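Local structure of adenosyl-chloride synthase (Thermotoga maritima, 2ZBV) at residues N182-P188 / G236-V242; E168-V174 / G256-C262; V177-V183 / G245-L251; L50-L55 / V98-Y103. The protein probably acts on S-adenosyl-L-methionine, as a member of the SAM hydrolase and SAM-dependent halogenase family, and binds adenosine between neighbouring subunits. All coordinates share one frame; numbering follows the deposited sequence.

Contact 1. Residues N182-P188 / G236-V242; sequences NVSTNIP and GFLEIAV. With ADN (adenosine), chain F.
The F237 ring turns its edge to the backbone of N186-I187: the carbonyl oxygens of both residues stand near its plane, N186 O 3.6 Å from F237 CE1, where weakly positive ring hydrogens suit an oxygen. R52 adds a cation-pi contact to the same ring. A second flat group, the carboxamide of N182, reads the edge of the adenine that carries N6 and N7. Its ND2 donates almost straight (175°) to ADN N7 at 3.1 Å, and its OD1 accepts from ADN N6 at 3.2 Å, a donor and an acceptor side by side, as a carboxamide offers. V242 O takes a further bond from ADN N6, at 3.0 Å. The small methyl of A241 fits here, since CB lies 3.2 Å from N182 OD1. The contact is built on the antiparallel strands 183-185 and 237-242 of the C-terminal domain, N182 lying just before the first, with V183 and I240 a hydrogen-bonded pair; past S184 the register slips by two residues, a beta bulge. There L238 O is gripped twice by T185, through the backbone N and through OG1 (2.8 Å). With T185 OG1 set between backbone N and carbonyl carbon (chi1 70°), the hydroxyl also accepts from I187 N at 3.1 Å, an ST turn, while CG2 touches I240 CD1 at 3.9 Å. E239 shares a face of the sheet with S184, and water 2 joins its OE2 to N182 O.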
# COMPACT_ATOMS: atom_id res chain seq x y z
N ASN A 182 -3.06 11.88 14.81
CA ASN A 182 -2.28 12.01 16.03
C ASN A 182 -1.09 12.88 15.68
O ASN A 182 -0.51 12.76 14.59
CB ASN A 182 -1.83 10.64 16.53
CG ASN A 182 -3.01 9.77 16.96
OD1 ASN A 182 -3.98 10.27 17.53
ND2 ASN A 182 -2.91 8.46 16.72
N VAL A 183 -0.73 13.77 16.60
CA VAL A 183 0.37 14.71 16.39
C VAL A 183 1.60 14.34 17.21
O VAL A 183 1.67 14.62 18.40
CB VAL A 183 -0.09 16.14 16.77
CG1 VAL A 183 1.07 17.13 16.67
CG2 VAL A 183 -1.24 16.57 15.86
N SER A 184 2.58 13.70 16.58
CA SER A 184 3.79 13.32 17.30
C SER A 184 4.87 14.39 17.14
O SER A 184 5.17 14.83 16.02
CB SER A 184 4.33 11.99 16.81
OG SER A 184 5.48 11.64 17.56
N THR A 185 5.46 14.80 18.26
CA THR A 185 6.50 15.83 18.25
C THR A 185 7.88 15.19 18.24
O THR A 185 8.01 13.97 18.19
CB THR A 185 6.40 16.73 19.50
OG1 THR A 185 6.80 15.99 20.66
CG2 THR A 185 4.98 17.22 19.70
N ASN A 186 8.91 16.04 18.29
CA ASN A 186 10.28 15.57 18.30
C ASN A 186 10.79 15.67 19.74
O ASN A 186 11.99 15.60 20.00
CB ASN A 186 11.14 16.44 17.37
CG ASN A 186 11.26 17.87 17.85
OD1 ASN A 186 10.36 18.40 18.51
ND2 ASN A 186 12.37 18.52 17.50
N ILE A 187 9.85 15.84 20.67
CA ILE A 187 10.17 15.95 22.09
C ILE A 187 10.14 14.57 22.74
O ILE A 187 9.10 13.91 22.78
CB ILE A 187 9.13 16.84 22.81
CG1 ILE A 187 9.13 18.24 22.20
CG2 ILE A 187 9.45 16.90 24.30
CD1 ILE A 187 7.92 19.07 22.59
N PRO A 188 11.28 14.11 23.28
CA PRO A 188 11.26 12.79 23.91
C PRO A 188 10.34 12.85 25.13
O PRO A 188 10.37 13.84 25.87
CB PRO A 188 12.72 12.56 24.31
CG PRO A 188 13.49 13.45 23.35
CD PRO A 188 12.64 14.68 23.30
N GLY A 236 8.56 6.44 21.89
CA GLY A 236 9.07 7.19 23.03
C GLY A 236 8.98 8.70 22.94
O GLY A 236 9.56 9.40 23.76
N PHE A 237 8.24 9.21 21.95
CA PHE A 237 8.09 10.65 21.78
C PHE A 237 6.75 11.18 22.30
O PHE A 237 5.74 10.46 22.31
CB PHE A 237 8.24 11.02 20.31
CG PHE A 237 9.66 10.98 19.82
CD1 PHE A 237 10.54 12.03 20.09
CD2 PHE A 237 10.14 9.87 19.13
CE1 PHE A 237 11.87 11.98 19.68
CE2 PHE A 237 11.47 9.81 18.70
CZ PHE A 237 12.34 10.86 18.98
N LEU A 238 6.75 12.44 22.72
CA LEU A 238 5.54 13.05 23.22
C LEU A 238 4.60 13.28 22.04
O LEU A 238 4.98 13.91 21.05
CB LEU A 238 5.85 14.39 23.91
CG LEU A 238 4.64 15.07 24.55
CD1 LEU A 238 5.10 15.95 25.71
CD2 LEU A 238 3.89 15.89 23.51
N GLU A 239 3.40 12.74 22.16
CA GLU A 239 2.39 12.86 21.11
C GLU A 239 1.10 13.45 21.67
O GLU A 239 0.75 13.22 22.84
CB GLU A 239 2.12 11.48 20.51
CG GLU A 239 1.03 11.43 19.43
CD GLU A 239 0.89 10.04 18.82
OE1 GLU A 239 0.30 9.15 19.48
OE2 GLU A 239 1.39 9.83 17.70
N ILE A 240 0.40 14.22 20.85
CA ILE A 240 -0.87 14.80 21.26
C ILE A 240 -1.93 14.11 20.42
O ILE A 240 -1.83 14.04 19.20
CB ILE A 240 -0.95 16.33 20.99
CG1 ILE A 240 0.10 17.07 21.82
CG2 ILE A 240 -2.34 16.86 21.35
CD1 ILE A 240 1.37 17.35 21.07
N ALA A 241 -2.95 13.57 21.09
CA ALA A 241 -4.03 12.88 20.39
C ALA A 241 -5.39 13.30 20.91
O ALA A 241 -5.50 13.88 21.99
CB ALA A 241 -3.86 11.37 20.55
N VAL A 242 -6.42 13.01 20.13
CA VAL A 242 -7.80 13.28 20.53
C VAL A 242 -8.41 11.89 20.53
O VAL A 242 -8.34 11.17 19.53
CB VAL A 242 -8.55 14.16 19.49
CG1 VAL A 242 -10.04 14.18 19.80
CG2 VAL A 242 -8.00 15.59 19.53
O5' ADN F . -2.48 0.55 18.60
C5' ADN F . -3.05 0.68 17.31
C4' ADN F . -4.51 1.11 17.47
O4' ADN F . -4.60 2.40 18.11
C3' ADN F . -5.23 1.26 16.11
O3' ADN F . -5.87 0.04 15.76
C2' ADN F . -6.20 2.45 16.34
O2' ADN F . -7.58 2.06 16.17
C1' ADN F . -5.91 2.94 17.76
N9 ADN F . -5.86 4.41 17.80
C8 ADN F . -4.93 5.21 17.19
N7 ADN F . -5.19 6.46 17.43
C5 ADN F . -6.30 6.55 18.19
C6 ADN F . -7.05 7.63 18.75
N6 ADN F . -6.66 8.94 18.54
N1 ADN F . -8.14 7.35 19.50
C2 ADN F . -8.53 6.08 19.71
N3 ADN F . -7.85 5.05 19.21
C4 ADN F . -6.75 5.23 18.45
O HOH W 1 -5.86 12.30 17.34
O HOH W 2 1.74 10.63 14.90

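Contact 2. Residues E168-V174 / G256-C262; sequences EKVIGEV and GDEIEIC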
# COMPACT_ATOMS: atom_id res chain seq x y z
N GLU A 168 9.87 25.48 33.28
CA GLU A 168 8.57 24.83 33.40
C GLU A 168 7.92 24.33 32.10
O GLU A 168 6.81 23.81 32.13
CB GLU A 168 7.58 25.77 34.10
CG GLU A 168 8.09 26.33 35.43
CD GLU A 168 7.21 27.45 35.96
OE1 GLU A 168 7.53 28.00 37.03
OE2 GLU A 168 6.19 27.77 35.31
N LYS A 169 8.61 24.47 30.97
CA LYS A 169 8.03 24.01 29.72
C LYS A 169 9.03 23.38 28.77
O LYS A 169 10.25 23.52 28.94
CB LYS A 169 7.33 25.17 29.01
CG LYS A 169 8.27 26.23 28.47
CD LYS A 169 7.51 27.32 27.73
CE LYS A 169 8.47 28.36 27.16
NZ LYS A 169 7.76 29.44 26.42
N VAL A 170 8.51 22.68 27.77
CA VAL A 170 9.33 22.04 26.77
C VAL A 170 8.94 22.61 25.41
O VAL A 170 7.75 22.71 25.08
CB VAL A 170 9.13 20.51 26.76
CG1 VAL A 170 9.70 19.91 28.03
CG2 VAL A 170 7.65 20.18 26.64
N ILE A 171 9.94 22.99 24.63
CA ILE A 171 9.71 23.55 23.30
C ILE A 171 10.17 22.55 22.26
O ILE A 171 11.22 21.91 22.41
CB ILE A 171 10.50 24.87 23.11
CG1 ILE A 171 10.39 25.34 21.66
CG2 ILE A 171 11.95 24.67 23.51
CD1 ILE A 171 11.19 26.59 21.34
N GLY A 172 9.39 22.40 21.20
CA GLY A 172 9.74 21.46 20.15
C GLY A 172 8.98 21.73 18.87
O GLY A 172 8.50 22.85 18.65
N GLU A 173 8.87 20.71 18.03
CA GLU A 173 8.16 20.85 16.76
C GLU A 173 7.38 19.58 16.45
O GLU A 173 7.70 18.52 16.98
CB GLU A 173 9.17 21.08 15.62
CG GLU A 173 10.15 22.21 15.88
CD GLU A 173 11.47 22.00 15.16
OE1 GLU A 173 11.47 21.96 13.92
OE2 GLU A 173 12.50 21.87 15.86
N VAL A 174 6.38 19.70 15.60
CA VAL A 174 5.57 18.57 15.17
C VAL A 174 6.43 17.80 14.16
O VAL A 174 6.84 18.36 13.13
CB VAL A 174 4.27 19.03 14.47
CG1 VAL A 174 3.54 17.83 13.88
CG2 VAL A 174 3.37 19.76 15.46
N GLY A 256 6.17 20.34 11.20
CA GLY A 256 7.09 21.46 11.14
C GLY A 256 6.71 22.59 12.08
O GLY A 256 7.57 23.36 12.51
N ASP A 257 5.42 22.69 12.40
CA ASP A 257 4.93 23.73 13.29
C ASP A 257 5.53 23.66 14.69
O ASP A 257 5.67 22.57 15.26
CB ASP A 257 3.40 23.67 13.38
CG ASP A 257 2.72 24.10 12.10
OD1 ASP A 257 3.42 24.26 11.08
OD2 ASP A 257 1.48 24.27 12.11
N GLU A 258 5.87 24.82 15.24
CA GLU A 258 6.44 24.90 16.58
C GLU A 258 5.36 24.54 17.58
O GLU A 258 4.20 24.90 17.41
CB GLU A 258 6.93 26.32 16.88
CG GLU A 258 8.15 26.76 16.09
CD GLU A 258 8.67 28.12 16.54
OE1 GLU A 258 9.69 28.58 15.99
OE2 GLU A 258 8.06 28.73 17.44
N ILE A 259 5.74 23.82 18.63
CA ILE A 259 4.76 23.44 19.63
C ILE A 259 5.38 23.58 21.02
O ILE A 259 6.54 23.22 21.24
CB ILE A 259 4.24 22.00 19.40
CG1 ILE A 259 2.98 21.76 20.23
CG2 ILE A 259 5.31 20.98 19.75
CD1 ILE A 259 2.26 20.47 19.88
N GLU A 260 4.60 24.12 21.94
CA GLU A 260 5.06 24.32 23.30
C GLU A 260 4.13 23.63 24.29
O GLU A 260 2.91 23.65 24.13
CB GLU A 260 5.12 25.82 23.59
CG GLU A 260 5.20 26.18 25.06
CD GLU A 260 5.13 27.68 25.28
OE1 GLU A 260 6.06 28.39 24.83
OE2 GLU A 260 4.16 28.16 25.91
N ILE A 261 4.71 23.01 25.31
CA ILE A 261 3.94 22.32 26.32
C ILE A 261 4.34 22.81 27.71
O ILE A 261 5.42 22.49 28.21
CB ILE A 261 4.17 20.80 26.22
CG1 ILE A 261 3.83 20.34 24.80
CG2 ILE A 261 3.29 20.07 27.23
CD1 ILE A 261 4.37 18.99 24.45
N CYS A 262 3.46 23.60 28.32
CA CYS A 262 3.69 24.18 29.64
C CYS A 262 3.17 23.30 30.77
O CYS A 262 2.12 22.68 30.66
CB CYS A 262 3.02 25.55 29.76
SG CYS A 262 3.78 26.86 28.78
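K169 reaches over E260 on one face of this strand pair, and its NZ meets E260 OE1 at 2.6 Å from above the carboxylate plane, a salt bridge that R206 shares at the same oxygen. The lysine chain runs extended beyond CG, laying CD 3.9 Å from C262 SG and letting its methylenes cover the neighbouring side chains. With an alanine here in place of E260, the K169 ammonium and the R206 guanidinium would probably lose the carboxylate they share. Packing is tight on the other face: V170 CG2 presses on I261 CB at 3.6 Å, and I259 CG2 lies 3.8 Å from the carbonyl carbon of G172, where the lack of a side chain brings the isoleucine against bare backbone. Paired backbone bonds link V170 with I261 and G172 with I259, and G256 N closes the end on V174 O at 2.8 Å. By contrast, the face of K169 is looser toward solvent: E260 itself is buried, but E173 and E258 lie at the more open end, which suits their charged chains. I259 and I261 also pack against I240 and L238 of strand 237-242, so that strands of the mixed, mainly antiparallel C-terminal sheet meet side chain to side chain.

Contact 3. Residues V177-V183 / G245-L251; sequences VDTFGNV and GDASQVL. With ADN (adenosine), chain F.
Part of the adenosine pocket is built where the loop 177-183 meets the start of helix 247-251, tied together by S248 N donating to G181 O at 2.9 Å. The F180 ring lays one face on the adenine, with ADN C8 over its centre, 3.6 Å above the plane. Behind N182 stands D178 as a second shell: its OD2 offers the syn lone pair to N182 ND2 at 3.1 Å, and OD1 accepts from N182 N, fixing how the amide is turned toward the base. D178 OD2 is also hydrogen-bonded to Y14, and T179 OG1 to W8, of the second subunit. G181 ends a type I beta turn begun at D178 and is glycine for two reasons. Its phi is positive (95°), and its CA lies 3.2 Å from D246 OD1, where a side chain would collide. D246 is the N-cap, OD1 taking the capping bond from Q249 N at 3.0 Å, and water 1 links N182 OD1, G245 O and A247 N. V183 CG2 rests 4.0 Å from A247 CB, and V177 CG1 3.7 Å from S248 CB, the small A247 and S248 letting the helix come close. The loop thus bridges strands 169-177 and 183-185 over the first turn of helix 247-251, with L251 packed on I240 of strand 237-242.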
# COMPACT_ATOMS: atom_id res chain seq x y z
N VAL A 177 2.43 13.60 11.61
CA VAL A 177 0.98 13.55 11.82
C VAL A 177 0.61 12.22 11.17
O VAL A 177 0.82 12.06 9.96
CB VAL A 177 0.24 14.70 11.09
CG1 VAL A 177 -1.28 14.47 11.15
CG2 VAL A 177 0.58 16.04 11.74
N ASP A 178 0.10 11.26 11.94
CA ASP A 178 -0.24 9.96 11.35
C ASP A 178 -1.64 9.86 10.74
O ASP A 178 -2.36 10.85 10.63
CB ASP A 178 -0.04 8.82 12.37
CG ASP A 178 -1.02 8.86 13.52
OD1 ASP A 178 -2.11 9.46 13.38
OD2 ASP A 178 -0.71 8.27 14.58
N THR A 179 -2.00 8.65 10.33
CA THR A 179 -3.29 8.39 9.70
C THR A 179 -4.49 8.81 10.54
O THR A 179 -5.52 9.23 10.00
CB THR A 179 -3.43 6.89 9.37
OG1 THR A 179 -2.38 6.50 8.48
CG2 THR A 179 -4.78 6.61 8.74
N PHE A 180 -4.35 8.71 11.85
CA PHE A 180 -5.42 9.07 12.77
C PHE A 180 -5.49 10.56 13.08
O PHE A 180 -6.46 11.04 13.66
CB PHE A 180 -5.24 8.27 14.06
CG PHE A 180 -5.18 6.79 13.83
CD1 PHE A 180 -6.34 6.06 13.61
CD2 PHE A 180 -3.95 6.14 13.78
CE1 PHE A 180 -6.28 4.69 13.34
CE2 PHE A 180 -3.88 4.77 13.50
CZ PHE A 180 -5.06 4.05 13.28
N GLY A 181 -4.44 11.28 12.71
CA GLY A 181 -4.42 12.70 13.00
C GLY A 181 -3.66 12.94 14.29
O GLY A 181 -3.63 14.05 14.82
N ASN A 182 -3.06 11.88 14.81
CA ASN A 182 -2.28 12.01 16.03
C ASN A 182 -1.09 12.88 15.68
O ASN A 182 -0.51 12.76 14.59
CB ASN A 182 -1.83 10.64 16.53
CG ASN A 182 -3.01 9.77 16.96
OD1 ASN A 182 -3.98 10.27 17.53
ND2 ASN A 182 -2.91 8.46 16.72
N VAL A 183 -0.73 13.77 16.60
CA VAL A 183 0.37 14.71 16.39
C VAL A 183 1.60 14.34 17.21
O VAL A 183 1.67 14.62 18.40
CB VAL A 183 -0.09 16.14 16.77
CG1 VAL A 183 1.07 17.13 16.67
CG2 VAL A 183 -1.24 16.57 15.86
N GLY A 245 -10.65 10.84 17.78
CA GLY A 245 -10.73 12.04 16.97
C GLY A 245 -9.41 12.35 16.29
O GLY A 245 -8.47 11.55 16.35
N ASP A 246 -9.33 13.53 15.67
CA ASP A 246 -8.15 13.98 14.94
C ASP A 246 -7.50 15.21 15.58
O ASP A 246 -7.99 16.33 15.44
CB ASP A 246 -8.56 14.33 13.50
CG ASP A 246 -7.37 14.64 12.60
OD1 ASP A 246 -6.39 15.26 13.07
OD2 ASP A 246 -7.42 14.28 11.41
N ALA A 247 -6.38 15.00 16.27
CA ALA A 247 -5.67 16.09 16.94
C ALA A 247 -5.11 17.14 15.98
O ALA A 247 -5.09 18.33 16.31
CB ALA A 247 -4.54 15.52 17.80
N SER A 248 -4.65 16.73 14.80
CA SER A 248 -4.11 17.71 13.86
C SER A 248 -5.19 18.70 13.45
O SER A 248 -4.90 19.87 13.21
CB SER A 248 -3.52 17.01 12.63
OG SER A 248 -4.52 16.37 11.86
N GLN A 249 -6.44 18.23 13.38
CA GLN A 249 -7.56 19.09 13.01
C GLN A 249 -7.96 20.00 14.18
O GLN A 249 -8.19 21.19 13.99
CB GLN A 249 -8.77 18.26 12.58
CG GLN A 249 -8.61 17.53 11.26
CD GLN A 249 -9.87 16.78 10.85
OE1 GLN A 249 -10.95 17.37 10.72
NE2 GLN A 249 -9.75 15.47 10.64
N VAL A 250 -8.05 19.42 15.37
CA VAL A 250 -8.43 20.18 16.56
C VAL A 250 -7.42 21.28 16.87
O VAL A 250 -7.79 22.42 17.16
CB VAL A 250 -8.55 19.24 17.78
CG1 VAL A 250 -8.69 20.06 19.06
CG2 VAL A 250 -9.75 18.33 17.60
N LEU A 251 -6.14 20.94 16.80
CA LEU A 251 -5.07 21.89 17.07
C LEU A 251 -4.82 22.77 15.85
O LEU A 251 -4.26 23.86 15.97
CB LEU A 251 -3.78 21.14 17.43
CG LEU A 251 -3.84 20.19 18.63
CD1 LEU A 251 -2.51 19.46 18.77
CD2 LEU A 251 -4.16 20.97 19.90
O5' ADN F . -2.48 0.55 18.60
C5' ADN F . -3.05 0.68 17.31
C4' ADN F . -4.51 1.11 17.47
O4' ADN F . -4.60 2.40 18.11
C3' ADN F . -5.23 1.26 16.11
O3' ADN F . -5.87 0.04 15.76
C2' ADN F . -6.20 2.45 16.34
O2' ADN F . -7.58 2.06 16.17
C1' ADN F . -5.91 2.94 17.76
N9 ADN F . -5.86 4.41 17.80
C8 ADN F . -4.93 5.21 17.19
N7 ADN F . -5.19 6.46 17.43
C5 ADN F . -6.30 6.55 18.19
C6 ADN F . -7.05 7.63 18.75
N6 ADN F . -6.66 8.94 18.54
N1 ADN F . -8.14 7.35 19.50
C2 ADN F . -8.53 6.08 19.71
N3 ADN F . -7.85 5.05 19.21
C4 ADN F . -6.75 5.23 18.45
O HOH W 1 -5.86 12.30 17.34

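Contact 4. Residues L50-L55 / V98-Y103; sequences LYRASL and VVAEEY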
# COMPACT_ATOMS: atom_id res chain seq x y z
N LEU A 50 12.35 7.35 9.57
CA LEU A 50 13.44 6.38 9.48
C LEU A 50 13.95 6.00 10.86
O LEU A 50 14.05 4.82 11.20
CB LEU A 50 14.60 6.97 8.68
CG LEU A 50 15.87 6.12 8.64
CD1 LEU A 50 15.59 4.83 7.89
CD2 LEU A 50 16.99 6.91 7.96
N TYR A 51 14.28 6.99 11.67
CA TYR A 51 14.77 6.70 13.01
C TYR A 51 13.77 5.89 13.83
O TYR A 51 14.09 4.84 14.36
CB TYR A 51 15.10 8.00 13.75
CG TYR A 51 15.37 7.76 15.22
CD1 TYR A 51 16.44 6.97 15.63
CD2 TYR A 51 14.53 8.30 16.19
CE1 TYR A 51 16.67 6.71 16.98
CE2 TYR A 51 14.75 8.05 17.55
CZ TYR A 51 15.82 7.26 17.93
OH TYR A 51 16.03 7.00 19.26
N ARG A 52 12.54 6.39 13.93
CA ARG A 52 11.52 5.69 14.70
C ARG A 52 11.28 4.26 14.25
O ARG A 52 11.17 3.35 15.08
CB ARG A 52 10.23 6.52 14.70
CG ARG A 52 10.50 7.88 15.30
CD ARG A 52 9.33 8.82 15.33
NE ARG A 52 9.81 10.14 15.73
CZ ARG A 52 9.04 11.13 16.15
NH1 ARG A 52 7.73 10.96 16.25
NH2 ARG A 52 9.58 12.30 16.47
N ALA A 53 11.22 4.03 12.95
CA ALA A 53 11.02 2.66 12.47
C ALA A 53 12.24 1.78 12.75
O ALA A 53 12.09 0.60 13.09
CB ALA A 53 10.73 2.66 10.99
N SER A 54 13.44 2.35 12.62
CA SER A 54 14.69 1.60 12.82
C SER A 54 14.82 1.03 14.22
O SER A 54 15.55 0.05 14.43
CB SER A 54 15.91 2.48 12.53
OG SER A 54 16.08 3.50 13.50
N LEU A 55 14.13 1.64 15.18
CA LEU A 55 14.17 1.18 16.56
C LEU A 55 13.62 -0.24 16.68
O LEU A 55 13.96 -0.97 17.62
CB LEU A 55 13.36 2.12 17.45
CG LEU A 55 13.97 3.48 17.78
CD1 LEU A 55 12.91 4.35 18.45
CD2 LEU A 55 15.18 3.31 18.71
N VAL A 98 18.77 12.13 11.72
CA VAL A 98 18.32 11.62 13.01
C VAL A 98 19.00 10.32 13.46
O VAL A 98 19.45 10.24 14.60
CB VAL A 98 16.78 11.45 13.04
CG1 VAL A 98 16.31 11.17 14.47
CG2 VAL A 98 16.09 12.72 12.51
N VAL A 99 19.09 9.32 12.59
CA VAL A 99 19.75 8.08 13.00
C VAL A 99 21.22 8.34 13.34
O VAL A 99 21.75 7.77 14.29
CB VAL A 99 19.69 6.98 11.91
CG1 VAL A 99 18.28 6.43 11.81
CG2 VAL A 99 20.16 7.55 10.56
N ALA A 100 21.86 9.21 12.56
CA ALA A 100 23.26 9.58 12.80
C ALA A 100 23.42 10.20 14.18
O ALA A 100 24.34 9.88 14.92
CB ALA A 100 23.74 10.57 11.74
N GLU A 101 22.51 11.11 14.52
CA GLU A 101 22.54 11.81 15.79
C GLU A 101 22.17 10.93 16.98
O GLU A 101 22.78 11.02 18.04
CB GLU A 101 21.60 13.02 15.74
CG GLU A 101 21.41 13.75 17.06
CD GLU A 101 22.67 14.43 17.57
OE1 GLU A 101 22.63 15.03 18.66
OE2 GLU A 101 23.71 14.38 16.87
N GLU A 102 21.18 10.06 16.80
CA GLU A 102 20.72 9.18 17.87
C GLU A 102 21.57 7.95 18.11
O GLU A 102 21.75 7.53 19.26
CB GLU A 102 19.28 8.74 17.60
CG GLU A 102 18.27 9.87 17.54
CD GLU A 102 18.16 10.63 18.85
OE1 GLU A 102 18.14 9.98 19.92
OE2 GLU A 102 18.07 11.88 18.81
N TYR A 103 22.09 7.35 17.05
CA TYR A 103 22.88 6.13 17.19
C TYR A 103 24.39 6.35 17.14
O TYR A 103 25.15 5.50 17.58
CB TYR A 103 22.52 5.12 16.10
CG TYR A 103 21.08 4.67 16.05
CD1 TYR A 103 20.38 4.33 17.21
CD2 TYR A 103 20.44 4.49 14.82
CE1 TYR A 103 19.08 3.83 17.15
CE2 TYR A 103 19.13 3.98 14.75
CZ TYR A 103 18.46 3.65 15.91
OH TYR A 103 17.21 3.09 15.83
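Y51 is the knob of this helix pair, its side chain seated in the hole formed by V98, V99, E102 and Y103. A chi1 of 170°, which turns CG away from the backbone N, carries the ring toward V98-Y103; the axes of the short segments 50-54 and 98-103 approach to 9.5 Å. The methylene of E102 covers one face, CG 3.7 Å from the Y51 ring centroid and 17° off the normal, a CH-pi contact; L55 CG lies over the opposite face, toward the rim. Near the root of the knob, Y51 CB abuts V98 CG1 at 3.5 Å. In return V99 is a smaller bump: its CG1 enters the hollow among L50, Y51 and S54, 3.7 Å from Y51 CA, where a slim branched methyl fits close to the backbone. Y103 reaches back toward helix 43-54, its ring lying obliquely to that of Y51, planes 57° apart. A serine in place of Y51 would probably empty the hole, leaving the E102 methylene and the Y103 ring without the surface they lean on. At the far end S54 OG, in the plane of the Y103 ring at its edge, is hydrogen-bonded to Y103 OH at 2.6 Å and donates to Y51 O at 2.5 Å. A chain of hydroxyls therefore carries the polar link between largely apolar surfaces, tying the phenol to the carbonyl of Y51.

Contacts 1, 2 and 3 belong to one C-terminal domain, while contact 4 lies in the N-terminal one. Contact 1 is central: it lies about 10 Å, centre to centre, from contacts 2 and 3, shares N182 and V183 with contact 3, and packs I240 CD1 on I259 CD1 of contact 2 at 3.5 Å. Contacts 1 and 3 both touch the adenosine, which is also hydrogen-bonded to L244 and to D7, D68 and T125 of the second subunit. Contact 4 lies about 16 Å from contact 1 between centres. R52, on its segment 50-55 but facing away from V98-Y103, joins the domains, its NH2 bonding T185 O at 2.9 Å; the side chain of L50 is about 13 Å from a bound adenosine.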